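Hydrazine synthase alpha subunit (Candidatus Kuenenia stuttgartiensis, PDB 5C2V) condenses hydroxylamine, made in the gamma subunit, with ammonia to give hydrazine, as the diheme alpha component of the hydrazine synthase complex. Local coordinates at residues 223-228 with 524-529; 219-224 with 547-552; 177-182 with 242-247; 428-433 with 518-523. One frame throughout, in Å; residues are numbered along the deposited sequence.

Contact 1: 223-228 with 524-529. With HEC (heme c), chain B.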
# COMPACT_ATOMS: atom_id res chain seq x y z
N TYR D 223 7.03 28.13 3.02
CA TYR D 223 7.25 27.86 4.44
C TYR D 223 7.24 26.39 4.90
O TYR D 223 7.24 26.12 6.11
CB TYR D 223 6.26 28.71 5.24
CG TYR D 223 6.63 30.16 5.06
CD1 TYR D 223 6.05 30.93 4.06
CD2 TYR D 223 7.64 30.73 5.82
CE1 TYR D 223 6.42 32.25 3.87
CE2 TYR D 223 8.02 32.05 5.63
CZ TYR D 223 7.40 32.80 4.66
OH TYR D 223 7.78 34.11 4.47
N ASN D 224 7.20 25.45 3.96
CA ASN D 224 7.17 24.01 4.26
C ASN D 224 8.23 23.58 5.28
O ASN D 224 9.39 23.99 5.21
CB ASN D 224 7.36 23.20 2.97
CG ASN D 224 7.07 21.72 3.16
OD1 ASN D 224 6.86 21.24 4.27
ND2 ASN D 224 7.08 20.98 2.05
N LEU D 225 7.81 22.74 6.24
CA LEU D 225 8.70 22.26 7.29
C LEU D 225 9.68 21.20 6.78
O LEU D 225 10.66 20.88 7.45
CB LEU D 225 7.88 21.69 8.46
CG LEU D 225 7.36 22.72 9.46
CD1 LEU D 225 6.59 22.05 10.58
CD2 LEU D 225 8.52 23.53 10.03
N SER D 226 9.40 20.67 5.60
CA SER D 226 10.36 19.80 4.92
C SER D 226 10.87 20.51 3.67
O SER D 226 10.43 21.62 3.36
CB SER D 226 9.74 18.45 4.58
OG SER D 226 9.64 17.63 5.73
N SER D 227 11.77 19.86 2.95
CA SER D 227 12.50 20.53 1.88
C SER D 227 11.69 20.76 0.61
O SER D 227 11.10 19.83 0.05
CB SER D 227 13.76 19.72 1.54
OG SER D 227 14.66 19.70 2.63
N ASN D 228 11.67 22.01 0.16
CA ASN D 228 11.21 22.36 -1.18
C ASN D 228 12.42 22.66 -2.05
O ASN D 228 13.30 23.43 -1.64
CB ASN D 228 10.26 23.56 -1.14
CG ASN D 228 8.88 23.20 -0.62
OD1 ASN D 228 8.45 22.06 -0.72
ND2 ASN D 228 8.19 24.19 -0.07
N ASP D 524 3.09 33.68 6.78
CA ASP D 524 4.50 33.30 6.68
C ASP D 524 4.87 32.23 7.71
O ASP D 524 6.04 32.12 8.10
CB ASP D 524 5.41 34.52 6.84
CG ASP D 524 5.35 35.46 5.65
OD1 ASP D 524 5.09 34.98 4.52
OD2 ASP D 524 5.57 36.67 5.83
N VAL D 525 3.89 31.44 8.13
CA VAL D 525 4.14 30.33 9.05
C VAL D 525 3.41 29.08 8.56
O VAL D 525 2.31 29.17 8.02
CB VAL D 525 3.69 30.67 10.49
CG1 VAL D 525 4.53 31.80 11.06
CG2 VAL D 525 2.21 31.02 10.53
N PRO D 526 4.03 27.90 8.74
CA PRO D 526 3.40 26.64 8.32
C PRO D 526 2.21 26.26 9.20
O PRO D 526 2.29 26.39 10.42
CB PRO D 526 4.54 25.63 8.46
CG PRO D 526 5.42 26.20 9.52
CD PRO D 526 5.36 27.69 9.34
N TYR D 527 1.13 25.80 8.58
CA TYR D 527 -0.07 25.44 9.33
C TYR D 527 -0.96 24.45 8.57
O TYR D 527 -0.80 24.26 7.37
CB TYR D 527 -0.88 26.70 9.67
CG TYR D 527 -1.71 27.24 8.52
CD1 TYR D 527 -1.14 28.06 7.56
CD2 TYR D 527 -3.06 26.93 8.41
CE1 TYR D 527 -1.89 28.55 6.50
CE2 TYR D 527 -3.82 27.41 7.36
CZ TYR D 527 -3.23 28.22 6.41
OH TYR D 527 -3.98 28.71 5.37
N TYR D 528 -1.88 23.83 9.29
CA TYR D 528 -2.93 23.02 8.67
C TYR D 528 -4.20 23.04 9.51
O TYR D 528 -4.25 23.68 10.56
CB TYR D 528 -2.45 21.58 8.45
CG TYR D 528 -2.12 20.81 9.72
CD1 TYR D 528 -3.07 20.00 10.32
CD2 TYR D 528 -0.86 20.90 10.29
CE1 TYR D 528 -2.77 19.29 11.47
CE2 TYR D 528 -0.56 20.19 11.45
CZ TYR D 528 -1.52 19.40 12.03
OH TYR D 528 -1.22 18.69 13.18
N MET D 529 -5.24 22.35 9.04
CA MET D 529 -6.56 22.47 9.65
C MET D 529 -7.22 21.13 9.96
O MET D 529 -6.86 20.10 9.38
CB MET D 529 -7.48 23.28 8.72
CG MET D 529 -7.61 22.69 7.32
SD MET D 529 -7.46 23.93 6.03
CE MET D 529 -5.77 24.47 6.28
FE HEC B . -6.46 20.46 1.81
CHA HEC B . -4.11 18.04 1.09
CHB HEC B . -4.55 22.78 0.17
CHC HEC B . -8.59 22.97 2.85
CHD HEC B . -8.27 18.19 3.64
NA HEC B . -4.67 20.41 0.81
C1A HEC B . -3.86 19.31 0.64
C2A HEC B . -2.69 19.73 -0.10
C3A HEC B . -2.80 21.04 -0.36
C4A HEC B . -4.06 21.50 0.21
CMA HEC B . -1.79 21.91 -1.12
CAA HEC B . -1.51 18.81 -0.51
CBA HEC B . -1.68 18.37 -1.96
CGA HEC B . -2.87 17.45 -2.11
O1A HEC B . -3.70 17.69 -3.03
O2A HEC B . -2.99 16.49 -1.32
NB HEC B . -6.49 22.54 1.67
C1B HEC B . -5.74 23.21 0.71
C2B HEC B . -6.44 24.43 0.39
C3B HEC B . -7.55 24.49 1.13
C4B HEC B . -7.61 23.30 1.95
CMB HEC B . -5.98 25.50 -0.63
CAB HEC B . -8.59 25.64 1.09
CBB HEC B . -8.59 26.39 2.44
NC HEC B . -8.16 20.55 2.98
C1C HEC B . -8.82 21.71 3.37
C2C HEC B . -9.85 21.34 4.32
C3C HEC B . -9.69 20.05 4.61
C4C HEC B . -8.67 19.51 3.73
CMC HEC B . -10.73 22.33 5.10
CAC HEC B . -10.53 19.25 5.63
CBC HEC B . -9.64 18.80 6.80
ND HEC B . -6.22 18.43 2.30
C1D HEC B . -7.13 17.70 3.06
C2D HEC B . -6.68 16.33 3.14
C3D HEC B . -5.38 16.28 2.34
C4D HEC B . -5.17 17.63 1.86
CMD HEC B . -7.38 15.17 3.88
CAD HEC B . -4.46 15.07 2.09
CBD HEC B . -3.85 14.64 3.42
CGD HEC B . -2.98 13.43 3.21
O1D HEC B . -2.56 12.83 4.23
O2D HEC B . -2.72 13.07 2.04
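Tyr223, Pro526 and Asp524 make most of this contact, in which a loop between propeller strands 216-220 and 228-233 packs against the chain leading into strand 527-532 of the middle domain. The phenol ring of Tyr223 lies along the backbone at Asp524, whose carbonyl O sits 3.0 Å above one face of the ring, displaced toward its rim. With CG anti to its own carbonyl carbon (chi1 -67°), Tyr223 carries its ring along the partner chain until the hydroxyl comes up beside the carboxylate. There Tyr223 OH stands 2.8 Å from Asp524 OD1, a weak hydrogen bond that is not settled, since the hydroxyl proton has another acceptor within reach; ring and carboxylate planes are 34° apart. The stronger partner of OD1 is Arg549, whose NE forms a salt bridge with it, so the phenol adds to a carboxylate that is already held.

Pro526 fills the other end of the interface. Its CB lies 3.6 Å from Tyr223 O, and its CD packs 4.3 Å from Tyr223 CB. Leu225 meets the same proline nearly at a right angle, CG to CG 4.0 Å apart, so that the pyrrolidine ring touches both the tyrosine and the leucine. The propeller loop is shaped by an Asx turn: Asn224 OD1 accepts Ser226 N at 2.9 Å in an almost straight bond (178° at the hydrogen), although the donor stands well above the carbonyl plane. Farther along the middle-domain segment the chain reaches the heme c pocket, where Met529 SD lies 3.5 Å from CHC of the porphyrin.

Contact 2: 219-224 with 547-552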
# COMPACT_ATOMS: atom_id res chain seq x y z
N ASP D 219 13.55 37.16 -0.17
CA ASP D 219 12.27 36.95 0.51
C ASP D 219 11.89 35.47 0.44
O ASP D 219 12.09 34.83 -0.59
CB ASP D 219 11.18 37.82 -0.12
CG ASP D 219 9.82 37.59 0.50
OD1 ASP D 219 9.74 37.49 1.74
OD2 ASP D 219 8.82 37.51 -0.25
N GLN D 220 11.34 34.94 1.53
CA GLN D 220 11.00 33.52 1.59
C GLN D 220 9.55 33.27 1.17
O GLN D 220 8.62 33.66 1.87
CB GLN D 220 11.23 32.98 3.00
CG GLN D 220 10.97 31.49 3.15
CD GLN D 220 11.19 31.00 4.57
OE1 GLN D 220 11.68 31.74 5.42
NE2 GLN D 220 10.84 29.75 4.82
N ILE D 221 9.37 32.63 0.02
CA ILE D 221 8.04 32.41 -0.53
C ILE D 221 7.38 31.07 -0.15
O ILE D 221 6.18 30.90 -0.35
CB ILE D 221 8.06 32.50 -2.06
CG1 ILE D 221 8.93 31.38 -2.65
CG2 ILE D 221 8.58 33.86 -2.50
CD1 ILE D 221 9.06 31.42 -4.15
N THR D 222 8.15 30.14 0.41
CA THR D 222 7.61 28.83 0.78
C THR D 222 8.02 28.45 2.20
O THR D 222 9.19 28.50 2.55
CB THR D 222 8.07 27.71 -0.18
OG1 THR D 222 9.50 27.58 -0.13
CG2 THR D 222 7.64 28.02 -1.61
N TYR D 223 7.03 28.13 3.02
CA TYR D 223 7.25 27.86 4.44
C TYR D 223 7.24 26.39 4.90
O TYR D 223 7.24 26.12 6.11
CB TYR D 223 6.26 28.71 5.24
CG TYR D 223 6.63 30.16 5.06
CD1 TYR D 223 6.05 30.93 4.06
CD2 TYR D 223 7.64 30.73 5.82
CE1 TYR D 223 6.42 32.25 3.87
CE2 TYR D 223 8.02 32.05 5.63
CZ TYR D 223 7.40 32.80 4.66
OH TYR D 223 7.78 34.11 4.47
N ASN D 224 7.20 25.45 3.96
CA ASN D 224 7.17 24.01 4.26
C ASN D 224 8.23 23.58 5.28
O ASN D 224 9.39 23.99 5.21
CB ASN D 224 7.36 23.20 2.97
CG ASN D 224 7.07 21.72 3.16
OD1 ASN D 224 6.86 21.24 4.27
ND2 ASN D 224 7.08 20.98 2.05
N TYR D 547 0.69 27.73 3.80
CA TYR D 547 1.25 29.01 4.22
C TYR D 547 0.60 30.17 3.48
O TYR D 547 0.32 30.08 2.28
CB TYR D 547 2.76 29.02 4.01
CG TYR D 547 3.19 28.53 2.65
CD1 TYR D 547 3.42 27.18 2.42
CD2 TYR D 547 3.36 29.41 1.59
CE1 TYR D 547 3.81 26.73 1.17
CE2 TYR D 547 3.75 28.97 0.34
CZ TYR D 547 3.97 27.63 0.14
OH TYR D 547 4.36 27.18 -1.10
N LEU D 548 0.36 31.26 4.20
CA LEU D 548 -0.20 32.46 3.60
C LEU D 548 0.82 33.58 3.58
O LEU D 548 1.53 33.80 4.56
CB LEU D 548 -1.45 32.90 4.37
CG LEU D 548 -2.67 31.97 4.37
CD1 LEU D 548 -3.72 32.48 5.35
CD2 LEU D 548 -3.25 31.85 2.97
N ARG D 549 0.92 34.27 2.46
CA ARG D 549 1.71 35.49 2.40
C ARG D 549 0.93 36.59 3.11
O ARG D 549 -0.29 36.48 3.26
CB ARG D 549 2.04 35.88 0.95
CG ARG D 549 2.88 34.86 0.19
CD ARG D 549 4.01 34.29 1.05
NE ARG D 549 4.85 35.33 1.64
CZ ARG D 549 5.92 35.87 1.05
NH1 ARG D 549 6.28 35.47 -0.16
NH2 ARG D 549 6.62 36.80 1.67
N PRO D 550 1.62 37.65 3.58
CA PRO D 550 0.95 38.76 4.25
C PRO D 550 -0.21 39.35 3.45
O PRO D 550 -0.08 39.52 2.24
CB PRO D 550 2.06 39.79 4.42
CG PRO D 550 3.30 38.97 4.52
CD PRO D 550 3.09 37.80 3.61
N TYR D 551 -1.34 39.59 4.12
CA TYR D 551 -2.53 40.21 3.53
C TYR D 551 -3.22 39.32 2.49
O TYR D 551 -4.35 39.58 2.08
CB TYR D 551 -2.17 41.57 2.90
CG TYR D 551 -3.31 42.23 2.16
CD1 TYR D 551 -4.37 42.81 2.85
CD2 TYR D 551 -3.34 42.26 0.77
CE1 TYR D 551 -5.41 43.41 2.18
CE2 TYR D 551 -4.38 42.86 0.09
CZ TYR D 551 -5.41 43.44 0.80
OH TYR D 551 -6.45 44.04 0.12
N HIS D 552 -2.55 38.24 2.09
CA HIS D 552 -3.13 37.30 1.14
C HIS D 552 -4.26 36.51 1.78
O HIS D 552 -4.39 36.47 3.00
CB HIS D 552 -2.07 36.34 0.60
CG HIS D 552 -1.24 36.92 -0.50
ND1 HIS D 552 -0.45 38.04 -0.33
CD2 HIS D 552 -1.08 36.54 -1.79
CE1 HIS D 552 0.16 38.32 -1.47
NE2 HIS D 552 -0.20 37.42 -2.37
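Tyr223 and Tyr547 bring their CA atoms to 6.1 Å, and Ile221 and Arg549 theirs to 7.6 Å, between two backbones that exchange no hydrogen bonds; past this point Arg549 to His552 form a type II turn. The Tyr547 ring lies under the backbone at Thr222 and Tyr223. Tyr223 N is 3.7 Å above its plane, over the centre, and Thr222 CA makes a CH-pi contact 4.2 Å from the ring centroid. The Tyr223 ring turns its edge to the face of the Tyr547 ring in an offset edge-to-face pair, planes at 63°. CB of Tyr223 and CB of Tyr547 also pack, 3.7 Å apart.

Arg549, its chain bent at chi2 and chi3, reaches Asp219 end-on. Both NH1 and NH2 of Arg549 donate to Asp219 OD2, NH2 at 3.0 Å on the syn lone pair, completing a salt bridge; OD1 takes a further weak bond. Arg189 shares OD2, while Arg549 NH1 also donates to Asp265 O.

Strand 216-220 pairs with strands 186-191 and 209-211 of its sheet, and the middle-domain loop between strands 538-541 and 553-556 packs against its C-terminal end, with Tyr547 OH bonded to Asp262 at the end of strand 256-262.

Contact 3: 177-182 with 242-247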
# COMPACT_ATOMS: atom_id res chain seq x y z
N ASP D 177 14.64 18.82 9.57
CA ASP D 177 13.38 18.57 8.88
C ASP D 177 12.57 17.53 9.65
O ASP D 177 12.90 17.18 10.78
CB ASP D 177 13.60 18.14 7.42
CG ASP D 177 14.30 16.79 7.28
OD1 ASP D 177 14.56 16.11 8.30
OD2 ASP D 177 14.58 16.40 6.13
N GLU D 178 11.50 17.05 9.03
CA GLU D 178 10.61 16.10 9.68
C GLU D 178 11.21 14.69 9.76
O GLU D 178 10.73 13.85 10.52
CB GLU D 178 9.26 16.08 8.95
CG GLU D 178 8.53 17.41 9.03
CD GLU D 178 7.40 17.54 8.03
OE1 GLU D 178 7.65 17.36 6.82
OE2 GLU D 178 6.26 17.82 8.45
N PHE D 179 12.26 14.45 8.99
CA PHE D 179 13.00 13.20 9.06
C PHE D 179 14.22 13.31 9.97
O PHE D 179 15.03 12.38 10.06
CB PHE D 179 13.43 12.75 7.66
CG PHE D 179 12.29 12.33 6.78
CD1 PHE D 179 11.33 11.44 7.24
CD2 PHE D 179 12.17 12.83 5.49
CE1 PHE D 179 10.28 11.05 6.44
CE2 PHE D 179 11.12 12.44 4.68
CZ PHE D 179 10.17 11.56 5.16
N HIS D 180 14.35 14.47 10.62
CA HIS D 180 15.47 14.79 11.50
C HIS D 180 16.80 14.85 10.75
O HIS D 180 17.87 14.66 11.34
CB HIS D 180 15.57 13.78 12.65
CG HIS D 180 14.31 13.64 13.44
ND1 HIS D 180 13.36 12.68 13.16
CD2 HIS D 180 13.83 14.34 14.50
CE1 HIS D 180 12.36 12.79 14.01
NE2 HIS D 180 12.62 13.79 14.84
N ASN D 181 16.74 15.13 9.45
CA ASN D 181 17.94 15.45 8.68
C ASN D 181 18.40 16.85 9.07
O ASN D 181 17.58 17.70 9.40
CB ASN D 181 17.67 15.37 7.18
CG ASN D 181 17.35 13.96 6.72
OD1 ASN D 181 16.31 13.72 6.11
ND2 ASN D 181 18.24 13.02 7.02
N PRO D 182 19.72 17.10 9.03
CA PRO D 182 20.15 18.43 9.48
C PRO D 182 20.04 19.49 8.39
O PRO D 182 20.98 20.26 8.18
CB PRO D 182 21.61 18.19 9.85
CG PRO D 182 22.06 17.13 8.90
CD PRO D 182 20.86 16.23 8.68
N SER D 242 9.74 20.50 -6.56
CA SER D 242 9.48 19.29 -5.78
C SER D 242 9.25 19.64 -4.32
O SER D 242 9.95 20.48 -3.75
CB SER D 242 10.63 18.30 -5.91
OG SER D 242 10.86 17.95 -7.26
N SER D 243 8.26 18.99 -3.71
CA SER D 243 7.91 19.26 -2.32
C SER D 243 7.85 17.97 -1.52
O SER D 243 7.23 16.99 -1.95
CB SER D 243 6.57 20.00 -2.24
OG SER D 243 6.27 20.35 -0.90
N VAL D 244 8.48 17.96 -0.36
CA VAL D 244 8.43 16.80 0.51
C VAL D 244 7.28 16.95 1.49
O VAL D 244 7.33 17.79 2.39
CB VAL D 244 9.74 16.60 1.28
CG1 VAL D 244 9.63 15.43 2.24
CG2 VAL D 244 10.90 16.40 0.32
N GLN D 245 6.24 16.14 1.33
CA GLN D 245 5.16 16.16 2.31
C GLN D 245 5.33 14.97 3.23
O GLN D 245 4.97 13.83 2.90
CB GLN D 245 3.80 16.13 1.60
CG GLN D 245 3.63 17.22 0.55
CD GLN D 245 3.45 18.60 1.15
OE1 GLN D 245 2.76 18.77 2.15
NE2 GLN D 245 4.09 19.59 0.54
N ALA D 246 5.92 15.25 4.39
CA ALA D 246 6.18 14.27 5.44
C ALA D 246 5.27 14.37 6.66
O ALA D 246 5.45 13.59 7.60
CB ALA D 246 7.64 14.36 5.86
N ASN D 247 4.33 15.31 6.68
CA ASN D 247 3.70 15.73 7.93
C ASN D 247 3.10 14.58 8.73
O ASN D 247 2.22 13.87 8.25
CB ASN D 247 2.61 16.78 7.66
CG ASN D 247 1.97 17.32 8.94
OD1 ASN D 247 2.51 17.15 10.03
ND2 ASN D 247 0.82 17.96 8.79
O HOH W 1 6.21 17.84 4.89
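Glu178 and Phe179 reach from a type I turn (Asp177 to His180) onto Val244 and Ala246, at the end of strand 239-245 in a four-stranded antiparallel blade of the beta-propeller. Asp177 OD1 braces the turn by accepting Asn181 N at 2.7 Å, approached from above the carboxylate plane.

In Glu178, CG swings to the side of the backbone N, opposite the carbonyl carbon (chi1 -64°), and the chain then runs extended through chi2, which sends the carboxylate past the methyl of Ala246: CB of Glu178 and CB of Ala246 are 3.9 Å apart. Its far end lies against Asn247, Glu178 OE2 standing 3.3 Å from CA of that residue. The stronger partner of OE2 is the indole NE1 of Trp545, which gives the buried carboxylate a donor on the middle-domain side. Phe179, turned at its first torsion much as Glu178 is (chi1 -69°), puts the far rim of its ring over the strand end. Its CZ is 3.8 Å from Ala246 CB and its CE2 4.1 Å from Val244 CG1, an oblique approach.

The Asn247 side chain heads away overall, though its CB still touches Glu178, and its OD1 accepts from Arg503 NH1. A water links the acid to the strand: it accepts from Ala246 N and donates both to Val244 O at 2.7 Å and to Glu178 OE1 at 2.5 Å.

Contact 4: 428-433 with 518-523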
# COMPACT_ATOMS: atom_id res chain seq x y z
N TRP D 428 -0.39 38.99 8.95
CA TRP D 428 -1.53 38.08 8.93
C TRP D 428 -2.24 38.03 7.58
O TRP D 428 -2.02 38.87 6.71
CB TRP D 428 -2.53 38.47 10.03
CG TRP D 428 -3.05 39.87 9.95
CD1 TRP D 428 -2.41 41.01 10.36
CD2 TRP D 428 -4.33 40.29 9.46
NE1 TRP D 428 -3.20 42.10 10.13
CE2 TRP D 428 -4.39 41.69 9.59
CE3 TRP D 428 -5.42 39.61 8.92
CZ2 TRP D 428 -5.50 42.43 9.19
CZ3 TRP D 428 -6.53 40.34 8.53
CH2 TRP D 428 -6.56 41.74 8.67
N GLY D 429 -3.09 37.02 7.41
CA GLY D 429 -3.79 36.77 6.16
C GLY D 429 -5.06 35.98 6.42
O GLY D 429 -5.44 35.80 7.57
N THR D 430 -5.73 35.53 5.37
CA THR D 430 -7.01 34.84 5.53
C THR D 430 -7.15 33.55 4.72
O THR D 430 -6.42 33.32 3.76
CB THR D 430 -8.19 35.76 5.15
OG1 THR D 430 -8.01 36.24 3.81
CG2 THR D 430 -8.29 36.94 6.10
N TRP D 431 -8.09 32.70 5.12
CA TRP D 431 -8.45 31.57 4.28
C TRP D 431 -9.91 31.18 4.47
O TRP D 431 -10.49 31.38 5.54
CB TRP D 431 -7.53 30.37 4.52
CG TRP D 431 -7.67 29.71 5.86
CD1 TRP D 431 -6.91 29.94 6.97
CD2 TRP D 431 -8.61 28.69 6.22
NE1 TRP D 431 -7.33 29.13 8.00
CE2 TRP D 431 -8.37 28.35 7.56
CE3 TRP D 431 -9.63 28.02 5.53
CZ2 TRP D 431 -9.12 27.39 8.24
CZ3 TRP D 431 -10.37 27.07 6.20
CH2 TRP D 431 -10.11 26.76 7.54
N ILE D 432 -10.50 30.62 3.41
CA ILE D 432 -11.91 30.27 3.39
C ILE D 432 -12.18 28.97 2.62
O ILE D 432 -11.66 28.76 1.51
CB ILE D 432 -12.75 31.42 2.79
CG1 ILE D 432 -14.21 30.99 2.59
CG2 ILE D 432 -12.15 31.90 1.48
CD1 ILE D 432 -15.10 32.08 2.06
N CYS D 433 -12.98 28.11 3.23
CA CYS D 433 -13.47 26.90 2.59
C CYS D 433 -14.98 26.99 2.42
O CYS D 433 -15.70 27.29 3.38
CB CYS D 433 -13.09 25.66 3.41
SG CYS D 433 -13.56 24.09 2.65
N VAL D 518 -14.49 30.72 7.27
CA VAL D 518 -13.47 31.69 6.86
C VAL D 518 -12.81 32.28 8.09
O VAL D 518 -13.46 32.49 9.11
CB VAL D 518 -14.08 32.81 5.98
CG1 VAL D 518 -15.20 33.53 6.72
CG2 VAL D 518 -13.01 33.79 5.53
N THR D 519 -11.51 32.54 8.01
CA THR D 519 -10.81 33.10 9.16
C THR D 519 -9.58 33.92 8.80
O THR D 519 -9.02 33.79 7.70
CB THR D 519 -10.37 32.01 10.15
OG1 THR D 519 -10.08 32.59 11.42
CG2 THR D 519 -9.15 31.28 9.64
N SER D 520 -9.18 34.78 9.73
CA SER D 520 -7.93 35.51 9.67
C SER D 520 -6.94 34.88 10.65
O SER D 520 -7.33 34.48 11.75
CB SER D 520 -8.14 36.99 9.98
OG SER D 520 -9.14 37.56 9.16
N GLN D 521 -5.68 34.81 10.26
CA GLN D 521 -4.67 34.13 11.07
C GLN D 521 -3.26 34.56 10.71
O GLN D 521 -3.06 35.42 9.84
CB GLN D 521 -4.80 32.62 10.91
CG GLN D 521 -4.50 32.15 9.50
CD GLN D 521 -4.36 30.65 9.40
OE1 GLN D 521 -5.24 29.90 9.82
NE2 GLN D 521 -3.24 30.20 8.85
N LEU D 522 -2.28 33.95 11.36
CA LEU D 522 -0.87 34.24 11.12
C LEU D 522 -0.47 33.94 9.68
O LEU D 522 -1.06 33.08 9.02
CB LEU D 522 0.01 33.43 12.07
CG LEU D 522 -0.07 33.73 13.57
CD1 LEU D 522 0.43 32.55 14.37
CD2 LEU D 522 0.73 34.98 13.90
N SER D 523 0.54 34.66 9.19
CA SER D 523 1.04 34.45 7.84
C SER D 523 2.55 34.20 7.88
O SER D 523 3.20 34.46 8.90
CB SER D 523 0.72 35.65 6.95
OG SER D 523 1.43 36.80 7.36
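Trp431 presents one face of its indole to the CG2 methyl of Thr519, which sits 3.2 Å above the ring plane toward the rim, and its NE1 edge to the amide of Gln521. The hydrogen bond from Trp431 NE1 to Gln521 OE1 is 2.9 Å long and bent. OE1 lies in the ring plane, but the amide stands almost upright to it, planes 88° apart, so the indole N-H meets the oxygen from above the carbonyl plane. Gln521 reaches it with CG set between backbone N and carbonyl carbon (chi1 65°) and the chain extended beyond. The Tyr527 ring meets the same indole, and heme c lies about 4 Å from the Trp431 side chain.

These residues belong to an antiparallel pair, strands 428-433 and 517-522, in a three-stranded mixed sheet whose other edge, 553-556, carries the heme-bound Cys556. Gly429 with Gln521 and Trp431 with Thr519 are the hydrogen-bonded pairs, each closed by two N-H to O bonds; the axes of 428-433 and 518-522 approach to 4.5 Å.

On the opposite face of the sheet Thr430, Ile432, Val518 and Ser520 gather. Val518 CG2 packs 3.6 Å from Ile432 CB, and Thr430 CG2 touches Ser520 OG, a hydroxyl hydrogen-bonded to Ser590. Thr430 OG1 accepts from Trp580 NE1. Beside Ser520, the six-membered rim of Trp428 comes obliquely within 3.9 Å of Ser520 OG through its CZ3.

Overall arrangement
Contacts 1 and 2 start from the same stretch, the end of strand 216-220 and the loop after it, share Tyr223 and Asn224, and have centres about 9 Å apart; a 2.7 Å Asp524 N to Leu548 O pair, probably a hydrogen bond, joins their middle-domain segments. Contact 4 lies within the chain loops that both close, its centre about 12 Å from that of contact 2, with backbone links such as Tyr551 N to Trp428 O at 2.8 Å. The centre of contact 3 is about 10 Å from that of contact 1 and about 25 Å from that of contact 4, which it does not touch. The middle-domain heme c, bound through Cys556 and Cys559, is common ground: Met529 and Trp431 contact it, while the side chains of Tyr547 and Asn247 stand about 8 and 7 Å from it.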